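Local coordinates for protein catechol 2,3-dioxygenase (Pseudomonas sp. KL28, PDB 3HPY) that probably catalyses the iron-dependent extradiol cleavage of catechol by O2 to 2-hydroxy-6-oxohexa-2,4-dienoate, a step in the breakdown of aromatic hydrocarbons, at residues H24-V29 against Y56-A61; F219-E222 against Q226-R229; H145-I150 against D232-N237. All coordinates share one frame; numbering follows the deposited sequence.

Interaction 1. Residues H24-V29 against Y56-A61; sequences HFYRNV and YIIREA
Two first torsions turn the phenols of Tyr26 and Tyr56 toward each other. Tyr26 has CG opposite its own carbonyl carbon (chi1 -77°). Tyr56 has CG trans to its backbone N (chi1 -155°). Both CB atoms point at the partner segment, and the two phenol side chains cross at about a right angle. Their hydroxyls come together, with Tyr56 OH donating to Tyr26 OH at 2.7 Å.

The rings themselves lean on each other obliquely. Their centroids are 4.7 Å apart and their planes are turned by 46°. Tyr56 CE2 lies over one face of the Tyr26 ring, displaced toward the rim, and is 3.4 Å from Tyr26 CZ. The opposite face of that ring is covered near its centre by CD1 of Phe25, the preceding helix residue. Tyr26 is therefore held between two aromatic side chains. Ile58 adds a lighter contact, its CG2 lying 4.0 Å from Tyr26 CE2.

The hydroxyl pair is buried, and Tyr26 OH is also hydrogen-bonded to Asp260 OD2. Tyr56 OH, Tyr26 OH and the Asp260 carboxylate thus form a short polar chain. These bonds would fix where the ends of both phenols sit.

The contact lies in the N-terminal VOC region and lays helix 19-29 against strand 56-60 of the eight-stranded mixed sheet. That strand runs between strands 43-46 and 9-16. Ile58 also packs on Val43 and Phe45 of the first, and Tyr56 on Ala12 and Val14 of the second.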
loop_
_atom_site.group_PDB
_atom_site.type_symbol
_atom_site.label_atom_id
_atom_site.label_comp_id
_atom_site.label_asym_id
_atom_site.label_seq_id
_atom_site.Cartn_x
_atom_site.Cartn_y
_atom_site.Cartn_z
ATOM N N HIS C 24 3.371 -28.469 -9.156
ATOM C CA HIS C 24 4.411 -27.448 -9.074
ATOM C C HIS C 24 3.822 -26.049 -9.112
ATOM O O HIS C 24 4.153 -25.198 -8.283
ATOM C CB HIS C 24 5.385 -27.605 -10.245
ATOM C CG HIS C 24 6.305 -26.439 -10.424
ATOM N ND1 HIS C 24 7.409 -26.229 -9.626
ATOM C CD2 HIS C 24 6.261 -25.394 -11.289
ATOM C CE1 HIS C 24 8.007 -25.108 -9.991
ATOM N NE2 HIS C 24 7.329 -24.582 -10.997
ATOM N N PHE C 25 2.946 -25.813 -10.085
ATOM C CA PHE C 25 2.339 -24.502 -10.230
ATOM C C PHE C 25 1.554 -24.044 -9.000
ATOM O O PHE C 25 1.865 -23.012 -8.408
ATOM C CB PHE C 25 1.436 -24.467 -11.468
ATOM C CG PHE C 25 0.684 -23.178 -11.626
ATOM C CD1 PHE C 25 -0.601 -23.042 -11.117
ATOM C CD2 PHE C 25 1.277 -22.084 -12.252
ATOM C CE1 PHE C 25 -1.288 -21.842 -11.225
ATOM C CE2 PHE C 25 0.596 -20.873 -12.364
ATOM C CZ PHE C 25 -0.685 -20.751 -11.851
ATOM N N TYR C 26 0.544 -24.814 -8.613
ATOM C CA TYR C 26 -0.279 -24.452 -7.470
ATOM C C TYR C 26 0.447 -24.453 -6.134
ATOM O O TYR C 26 -0.032 -23.864 -5.172
ATOM C CB TYR C 26 -1.505 -25.367 -7.390
ATOM C CG TYR C 26 -2.580 -25.008 -8.391
ATOM C CD1 TYR C 26 -3.287 -23.807 -8.279
ATOM C CD2 TYR C 26 -2.870 -25.846 -9.465
ATOM C CE1 TYR C 26 -4.257 -23.448 -9.216
ATOM C CE2 TYR C 26 -3.844 -25.497 -10.411
ATOM C CZ TYR C 26 -4.530 -24.296 -10.276
ATOM O OH TYR C 26 -5.503 -23.945 -11.188
ATOM N N ARG C 27 1.602 -25.093 -6.063
ATOM C CA ARG C 27 2.312 -25.126 -4.798
ATOM C C ARG C 27 3.452 -24.113 -4.710
ATOM O O ARG C 27 3.612 -23.433 -3.693
ATOM C CB ARG C 27 2.857 -26.531 -4.532
ATOM C CG ARG C 27 2.869 -26.879 -3.059
ATOM C CD ARG C 27 4.154 -27.549 -2.631
ATOM N NE ARG C 27 4.321 -28.869 -3.230
ATOM C CZ ARG C 27 5.254 -29.735 -2.853
ATOM N NH1 ARG C 27 6.097 -29.415 -1.880
ATOM N NH2 ARG C 27 5.342 -30.921 -3.444
ATOM N N ASN C 28 4.227 -24.009 -5.786
ATOM C CA ASN C 28 5.376 -23.114 -5.832
ATOM C C ASN C 28 5.099 -21.751 -6.454
ATOM O O ASN C 28 5.832 -20.792 -6.209
ATOM C CB ASN C 28 6.510 -23.810 -6.579
ATOM C CG ASN C 28 6.938 -25.088 -5.900
ATOM O OD1 ASN C 28 7.423 -26.015 -6.546
ATOM N ND2 ASN C 28 6.767 -25.143 -4.582
ATOM N N VAL C 29 4.051 -21.664 -7.263
ATOM C CA VAL C 29 3.691 -20.403 -7.889
ATOM C C VAL C 29 2.532 -19.735 -7.158
ATOM O O VAL C 29 2.687 -18.638 -6.632
ATOM C CB VAL C 29 3.285 -20.583 -9.359
ATOM C CG1 VAL C 29 2.911 -19.226 -9.958
ATOM C CG2 VAL C 29 4.424 -21.222 -10.137
ATOM N N TYR C 56 -8.754 -26.686 -2.437
ATOM C CA TYR C 56 -8.467 -26.838 -3.861
ATOM C C TYR C 56 -7.839 -28.204 -4.117
ATOM O O TYR C 56 -6.832 -28.569 -3.492
ATOM C CB TYR C 56 -7.506 -25.746 -4.333
ATOM C CG TYR C 56 -7.601 -25.446 -5.813
ATOM C CD1 TYR C 56 -8.610 -24.625 -6.313
ATOM C CD2 TYR C 56 -6.667 -25.967 -6.716
ATOM C CE1 TYR C 56 -8.687 -24.318 -7.674
ATOM C CE2 TYR C 56 -6.736 -25.667 -8.082
ATOM C CZ TYR C 56 -7.747 -24.837 -8.549
ATOM O OH TYR C 56 -7.797 -24.501 -9.884
ATOM N N ILE C 57 -8.431 -28.956 -5.039
ATOM C CA ILE C 57 -7.933 -30.285 -5.367
ATOM C C ILE C 57 -7.859 -30.485 -6.878
ATOM O O ILE C 57 -8.826 -30.231 -7.596
ATOM C CB ILE C 57 -8.833 -31.403 -4.768
ATOM C CG1 ILE C 57 -9.194 -31.095 -3.310
ATOM C CG2 ILE C 57 -8.076 -32.714 -4.771
ATOM C CD1 ILE C 57 -10.519 -30.392 -3.130
ATOM N N ILE C 58 -6.707 -30.943 -7.358
ATOM C CA ILE C 58 -6.544 -31.162 -8.783
ATOM C C ILE C 58 -6.492 -32.641 -9.128
ATOM O O ILE C 58 -6.063 -33.474 -8.321
ATOM C CB ILE C 58 -5.279 -30.460 -9.324
ATOM C CG1 ILE C 58 -4.096 -30.725 -8.397
ATOM C CG2 ILE C 58 -5.539 -28.967 -9.452
ATOM C CD1 ILE C 58 -2.767 -30.324 -8.969
ATOM N N ARG C 59 -6.939 -32.947 -10.341
ATOM C CA ARG C 59 -6.984 -34.313 -10.845
ATOM C C ARG C 59 -6.628 -34.332 -12.333
ATOM O O ARG C 59 -7.265 -33.643 -13.136
ATOM C CB ARG C 59 -8.391 -34.879 -10.642
ATOM C CG ARG C 59 -8.623 -36.251 -11.247
ATOM C CD ARG C 59 -10.037 -36.750 -10.934
ATOM N NE ARG C 59 -11.085 -35.977 -11.601
ATOM C CZ ARG C 59 -11.521 -36.214 -12.833
ATOM N NH1 ARG C 59 -10.999 -37.207 -13.543
ATOM N NH2 ARG C 59 -12.486 -35.466 -13.355
ATOM N N GLU C 60 -5.619 -35.121 -12.698
ATOM C CA GLU C 60 -5.192 -35.210 -14.094
ATOM C C GLU C 60 -6.298 -35.825 -14.932
ATOM O O GLU C 60 -6.505 -37.037 -14.906
ATOM C CB GLU C 60 -3.920 -36.057 -14.232
ATOM C CG GLU C 60 -3.366 -36.085 -15.656
ATOM C CD GLU C 60 -2.096 -36.902 -15.794
ATOM O OE1 GLU C 60 -1.088 -36.571 -15.137
ATOM O OE2 GLU C 60 -2.105 -37.879 -16.570
ATOM N N ALA C 61 -7.012 -34.989 -15.675
ATOM C CA ALA C 61 -8.095 -35.484 -16.503
ATOM C C ALA C 61 -7.808 -35.271 -17.978
ATOM O O ALA C 61 -6.898 -34.534 -18.355
ATOM C CB ALA C 61 -9.397 -34.810 -16.123
#

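Interaction 2. Residues F219-E222 against Q226-R229; sequences FLLE and QVLR
Leu221 and Gln226 make the close part of this contact. Leu221 CD2 reaches the backbone at the start of the helical segment and lies 3.2 Å from Gln226 O. The same methyl is 3.5 Å from Val227 CA and 3.9 Å from Val227 CG2. It therefore sits against the peptide joining Gln226 and Val227, with an isopropyl group beside it. Further back on the leucine, CG is 3.9 Å from Gln226 CB. The two side chains cross at about a right angle, and it is Gln226 CB that meets the leucine. The Leu221 chi1 of -111° lies away from the usual staggered values. With CB already aimed at the helix, this places CD2 on the backbone there.

The outer side is looser. Glu222 and Gln226 are both partly exposed and meet through their aliphatic parts, Glu222 CB lying 4.2 Å from Gln226 CG. Each chain bends at chi2. The glutamate carboxylate and the glutamine amide both lead away from the contact, so the polar ends do not take part in it.

Three residues separate the segments, so this is the tight connection by which strand 213-220 passes into helix 224-236. Within it, Ser223 OG hydrogen-bonds to Gln226 N. The buried side continues onto strand 265-270, where Leu221 packs on Thr268 and Met270, and Val227 on Met270. The helix thereby lies over strand 265-270, the sheet neighbour of 213-220. The two strands carry the iron ligands Glu267 and His216 respectively.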
loop_
_atom_site.group_PDB
_atom_site.type_symbol
_atom_site.label_atom_id
_atom_site.label_comp_id
_atom_site.label_asym_id
_atom_site.label_seq_id
_atom_site.Cartn_x
_atom_site.Cartn_y
_atom_site.Cartn_z
ATOM N N PHE C 219 -8.983 -16.429 -5.454
ATOM C CA PHE C 219 -8.231 -16.452 -4.208
ATOM C C PHE C 219 -8.071 -15.049 -3.632
ATOM O O PHE C 219 -7.782 -14.087 -4.356
ATOM C CB PHE C 219 -6.864 -17.105 -4.444
ATOM C CG PHE C 219 -6.954 -18.537 -4.907
ATOM C CD1 PHE C 219 -7.207 -18.839 -6.243
ATOM C CD2 PHE C 219 -6.829 -19.580 -3.995
ATOM C CE1 PHE C 219 -7.334 -20.155 -6.666
ATOM C CE2 PHE C 219 -6.957 -20.909 -4.400
ATOM C CZ PHE C 219 -7.210 -21.200 -5.741
ATOM N N LEU C 220 -8.261 -14.937 -2.322
ATOM C CA LEU C 220 -8.171 -13.648 -1.653
ATOM C C LEU C 220 -6.743 -13.240 -1.324
ATOM O O LEU C 220 -5.939 -14.069 -0.910
ATOM C CB LEU C 220 -9.009 -13.675 -0.368
ATOM C CG LEU C 220 -9.142 -12.369 0.431
ATOM C CD1 LEU C 220 -9.815 -11.311 -0.424
ATOM C CD2 LEU C 220 -9.955 -12.619 1.699
ATOM N N LEU C 221 -6.439 -11.959 -1.529
ATOM C CA LEU C 221 -5.126 -11.400 -1.216
ATOM C C LEU C 221 -5.310 -10.365 -0.105
ATOM O O LEU C 221 -6.418 -9.880 0.119
ATOM C CB LEU C 221 -4.500 -10.738 -2.446
ATOM C CG LEU C 221 -3.272 -11.444 -3.037
ATOM C CD1 LEU C 221 -3.584 -12.909 -3.254
ATOM C CD2 LEU C 221 -2.850 -10.779 -4.353
ATOM N N GLU C 222 -4.223 -10.028 0.579
ATOM C CA GLU C 222 -4.259 -9.084 1.697
ATOM C C GLU C 222 -4.337 -7.608 1.343
ATOM O O GLU C 222 -5.047 -6.851 1.997
ATOM C CB GLU C 222 -3.033 -9.300 2.593
ATOM C CG GLU C 222 -3.105 -10.527 3.472
ATOM C CD GLU C 222 -3.825 -10.250 4.780
ATOM O OE1 GLU C 222 -3.142 -9.932 5.775
ATOM O OE2 GLU C 222 -5.072 -10.335 4.808
ATOM N N GLN C 226 -0.082 -6.569 -2.519
ATOM C CA GLN C 226 0.065 -8.010 -2.706
ATOM C C GLN C 226 -0.395 -8.395 -4.113
ATOM O O GLN C 226 0.052 -9.397 -4.666
ATOM C CB GLN C 226 -0.718 -8.787 -1.654
ATOM C CG GLN C 226 -0.034 -8.841 -0.301
ATOM C CD GLN C 226 1.398 -9.315 -0.392
ATOM O OE1 GLN C 226 2.335 -8.541 -0.170
ATOM N NE2 GLN C 226 1.586 -10.582 -0.723
ATOM N N VAL C 227 -1.272 -7.582 -4.706
ATOM C CA VAL C 227 -1.752 -7.871 -6.055
ATOM C C VAL C 227 -0.619 -7.640 -7.053
ATOM O O VAL C 227 -0.449 -8.400 -8.011
ATOM C CB VAL C 227 -2.963 -6.985 -6.424
ATOM C CG1 VAL C 227 -3.399 -7.256 -7.859
ATOM C CG2 VAL C 227 -4.133 -7.294 -5.483
ATOM N N LEU C 228 0.152 -6.587 -6.822
ATOM C CA LEU C 228 1.288 -6.268 -7.679
ATOM C C LEU C 228 2.280 -7.423 -7.627
ATOM O O LEU C 228 2.707 -7.940 -8.651
ATOM C CB LEU C 228 1.964 -4.998 -7.189
ATOM C CG LEU C 228 3.321 -4.695 -7.829
ATOM C CD1 LEU C 228 3.151 -4.621 -9.340
ATOM C CD2 LEU C 228 3.872 -3.378 -7.267
ATOM N N ARG C 229 2.632 -7.824 -6.414
ATOM C CA ARG C 229 3.567 -8.915 -6.208
ATOM C C ARG C 229 3.098 -10.198 -6.905
ATOM O O ARG C 229 3.919 -10.957 -7.423
ATOM C CB ARG C 229 3.721 -9.105 -4.704
ATOM C CG ARG C 229 4.264 -10.424 -4.237
ATOM C CD ARG C 229 4.580 -10.282 -2.767
ATOM N NE ARG C 229 5.394 -11.385 -2.290
ATOM C CZ ARG C 229 5.009 -12.656 -2.279
ATOM N NH1 ARG C 229 3.802 -13.007 -2.725
ATOM N NH2 ARG C 229 5.834 -13.584 -1.808
#

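Interaction 3. Residues H145-I150 against D232-N237; sequences HGIAPI and DIMSMN
The linker between the two vicinal-oxygen-chelate halves of this extradiol dioxygenase packs here against the C-terminal end of helix 224-236. The linker residues Gly146 and Ile147 meet Ile233 and Met234 on the last turns of the helix. The interface is apolar and buried.

Ile233 aims its side chain at the linker. Its CD1 lies against the peptide between Gly146 and Ile147, 3.7 Å from both Gly146 C and Ile147 N. Ile233 CG2 lies 4.0 Å from Ile147 CG1, and the two isoleucines slant across one another. Gly146 has no side chain, so Ile233 CD1 rests on main chain here. The positive phi of Gly146 (65°) suits glycine.

Ile147 bridges both helix residues. Its CG1 is opposite the carbonyl carbon (chi1 -56°) and its CD1 extends onward toward Met234. Met234 is stretched out beyond CG, which carries its methyl inward. That side chain also packs on Ile256 and Ala258 of strand 254-259 and on Phe266 and Thr268 of strand 265-270, sharing Thr268 with Ile147.

Other subunits also reach this helix end. Asp232 OD2 forms a salt bridge with Arg247 of a second subunit and accepts a hydrogen bond from NE1 of Trp139 of a third, whose side chain also packs on Ile233.

Toward the sheet, the contact ends with the Ile147 and Met234 side chains crossing at about a right angle, Ile147 CD1 4.2 Å from the Met234 CE methyl.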
loop_
_atom_site.group_PDB
_atom_site.type_symbol
_atom_site.label_atom_id
_atom_site.label_comp_id
_atom_site.label_asym_id
_atom_site.label_seq_id
_atom_site.Cartn_x
_atom_site.Cartn_y
_atom_site.Cartn_z
ATOM N N HIS C 145 5.650 -17.663 0.378
ATOM C CA HIS C 145 5.913 -18.768 -0.533
ATOM C C HIS C 145 5.008 -18.600 -1.737
ATOM O O HIS C 145 3.811 -18.900 -1.678
ATOM C CB HIS C 145 5.630 -20.101 0.157
ATOM C CG HIS C 145 5.917 -21.295 -0.699
ATOM N ND1 HIS C 145 7.194 -21.671 -1.048
ATOM C CD2 HIS C 145 5.089 -22.213 -1.250
ATOM C CE1 HIS C 145 7.144 -22.773 -1.775
ATOM N NE2 HIS C 145 5.878 -23.123 -1.912
ATOM N N GLY C 146 5.580 -18.119 -2.835
ATOM C CA GLY C 146 4.778 -17.890 -4.019
ATOM C C GLY C 146 3.776 -16.798 -3.697
ATOM O O GLY C 146 3.959 -16.055 -2.737
ATOM N N ILE C 147 2.720 -16.696 -4.491
ATOM C CA ILE C 147 1.695 -15.678 -4.277
ATOM C C ILE C 147 1.084 -15.841 -2.881
ATOM O O ILE C 147 0.857 -14.857 -2.166
ATOM C CB ILE C 147 0.613 -15.800 -5.363
ATOM C CG1 ILE C 147 1.285 -15.693 -6.735
ATOM C CG2 ILE C 147 -0.439 -14.705 -5.200
ATOM C CD1 ILE C 147 0.341 -15.881 -7.914
ATOM N N ALA C 148 0.822 -17.092 -2.518
ATOM C CA ALA C 148 0.281 -17.475 -1.214
ATOM C C ALA C 148 -1.002 -16.758 -0.789
ATOM O O ALA C 148 -1.000 -15.982 0.156
ATOM C CB ALA C 148 1.365 -17.294 -0.146
ATOM N N PRO C 149 -2.124 -17.048 -1.457
ATOM C CA PRO C 149 -3.379 -16.384 -1.086
ATOM C C PRO C 149 -3.870 -16.796 0.303
ATOM O O PRO C 149 -3.376 -17.771 0.875
ATOM C CB PRO C 149 -4.323 -16.793 -2.207
ATOM C CG PRO C 149 -3.843 -18.186 -2.535
ATOM C CD PRO C 149 -2.338 -18.026 -2.542
ATOM N N ILE C 150 -4.850 -16.053 0.818
ATOM C CA ILE C 150 -5.411 -16.267 2.152
ATOM C C ILE C 150 -6.626 -17.196 2.256
ATOM O O ILE C 150 -6.826 -17.829 3.286
ATOM C CB ILE C 150 -5.767 -14.903 2.804
ATOM C CG1 ILE C 150 -4.483 -14.191 3.249
ATOM C CG2 ILE C 150 -6.674 -15.100 4.009
ATOM C CD1 ILE C 150 -3.571 -13.779 2.109
ATOM N N ASP C 232 4.055 -9.769 -10.404
ATOM C CA ASP C 232 5.488 -9.992 -10.617
ATOM C C ASP C 232 5.785 -11.480 -10.610
ATOM O O ASP C 232 6.514 -11.977 -11.467
ATOM C CB ASP C 232 6.340 -9.344 -9.522
ATOM C CG ASP C 232 6.149 -7.856 -9.437
ATOM O OD1 ASP C 232 5.952 -7.221 -10.491
ATOM O OD2 ASP C 232 6.217 -7.318 -8.313
ATOM N N ILE C 233 5.234 -12.184 -9.628
ATOM C CA ILE C 233 5.458 -13.621 -9.531
ATOM C C ILE C 233 4.940 -14.323 -10.787
ATOM O O ILE C 233 5.584 -15.238 -11.304
ATOM C CB ILE C 233 4.804 -14.190 -8.263
ATOM C CG1 ILE C 233 5.437 -13.521 -7.034
ATOM C CG2 ILE C 233 5.028 -15.703 -8.184
ATOM C CD1 ILE C 233 4.745 -13.832 -5.713
ATOM N N MET C 234 3.800 -13.882 -11.301
ATOM C CA MET C 234 3.264 -14.491 -12.510
ATOM C C MET C 234 4.255 -14.358 -13.671
ATOM O O MET C 234 4.477 -15.315 -14.416
ATOM C CB MET C 234 1.933 -13.840 -12.885
ATOM C CG MET C 234 0.796 -14.217 -11.957
ATOM S SD MET C 234 -0.693 -13.322 -12.320
ATOM C CE MET C 234 -1.715 -13.908 -10.986
ATOM N N SER C 235 4.860 -13.180 -13.812
ATOM C CA SER C 235 5.814 -12.940 -14.888
ATOM C C SER C 235 7.092 -13.751 -14.725
ATOM O O SER C 235 7.599 -14.329 -15.687
ATOM C CB SER C 235 6.164 -11.451 -14.971
ATOM O OG SER C 235 7.087 -11.218 -16.023
ATOM N N MET C 236 7.616 -13.777 -13.508
ATOM C CA MET C 236 8.827 -14.520 -13.223
ATOM C C MET C 236 8.653 -15.989 -13.601
ATOM O O MET C 236 9.621 -16.653 -13.967
ATOM C CB MET C 236 9.185 -14.396 -11.736
ATOM C CG MET C 236 9.517 -12.977 -11.283
ATOM S SD MET C 236 9.626 -12.804 -9.471
ATOM C CE MET C 236 11.406 -12.942 -9.197
ATOM N N ASN C 237 7.426 -16.500 -13.515
ATOM C CA ASN C 237 7.177 -17.890 -13.871
ATOM C C ASN C 237 6.499 -18.033 -15.233
ATOM O O ASN C 237 5.908 -19.071 -15.542
ATOM C CB ASN C 237 6.338 -18.585 -12.798
ATOM C CG ASN C 237 7.054 -18.671 -11.476
ATOM O OD1 ASN C 237 7.014 -17.736 -10.673
ATOM N ND2 ASN C 237 7.732 -19.791 -11.241
#

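Overall arrangement
The three interactions lie close to one another around the linker between the two halves of the chain. Interaction 1 comes first in sequence and belongs to the N-terminal half. Interactions 2 and 3 share helix 224-236, and their centres are about 9 Å apart. Interaction 2 falls within the span that interaction 3 closes. The centre of interaction 1 is about 14 Å from that of interaction 3 and about 19 Å from that of interaction 2. Direct contacts link all three: Val29 O probably accepts a hydrogen bond from Ile147 N, Arg229 NH1 probably bonds Gly146 O, and Tyr56 CD1 packs 3.7 Å from Phe219 CZ. Linker 145-150 thus ties helix 19-29 to the C-terminal half, which holds the iron site.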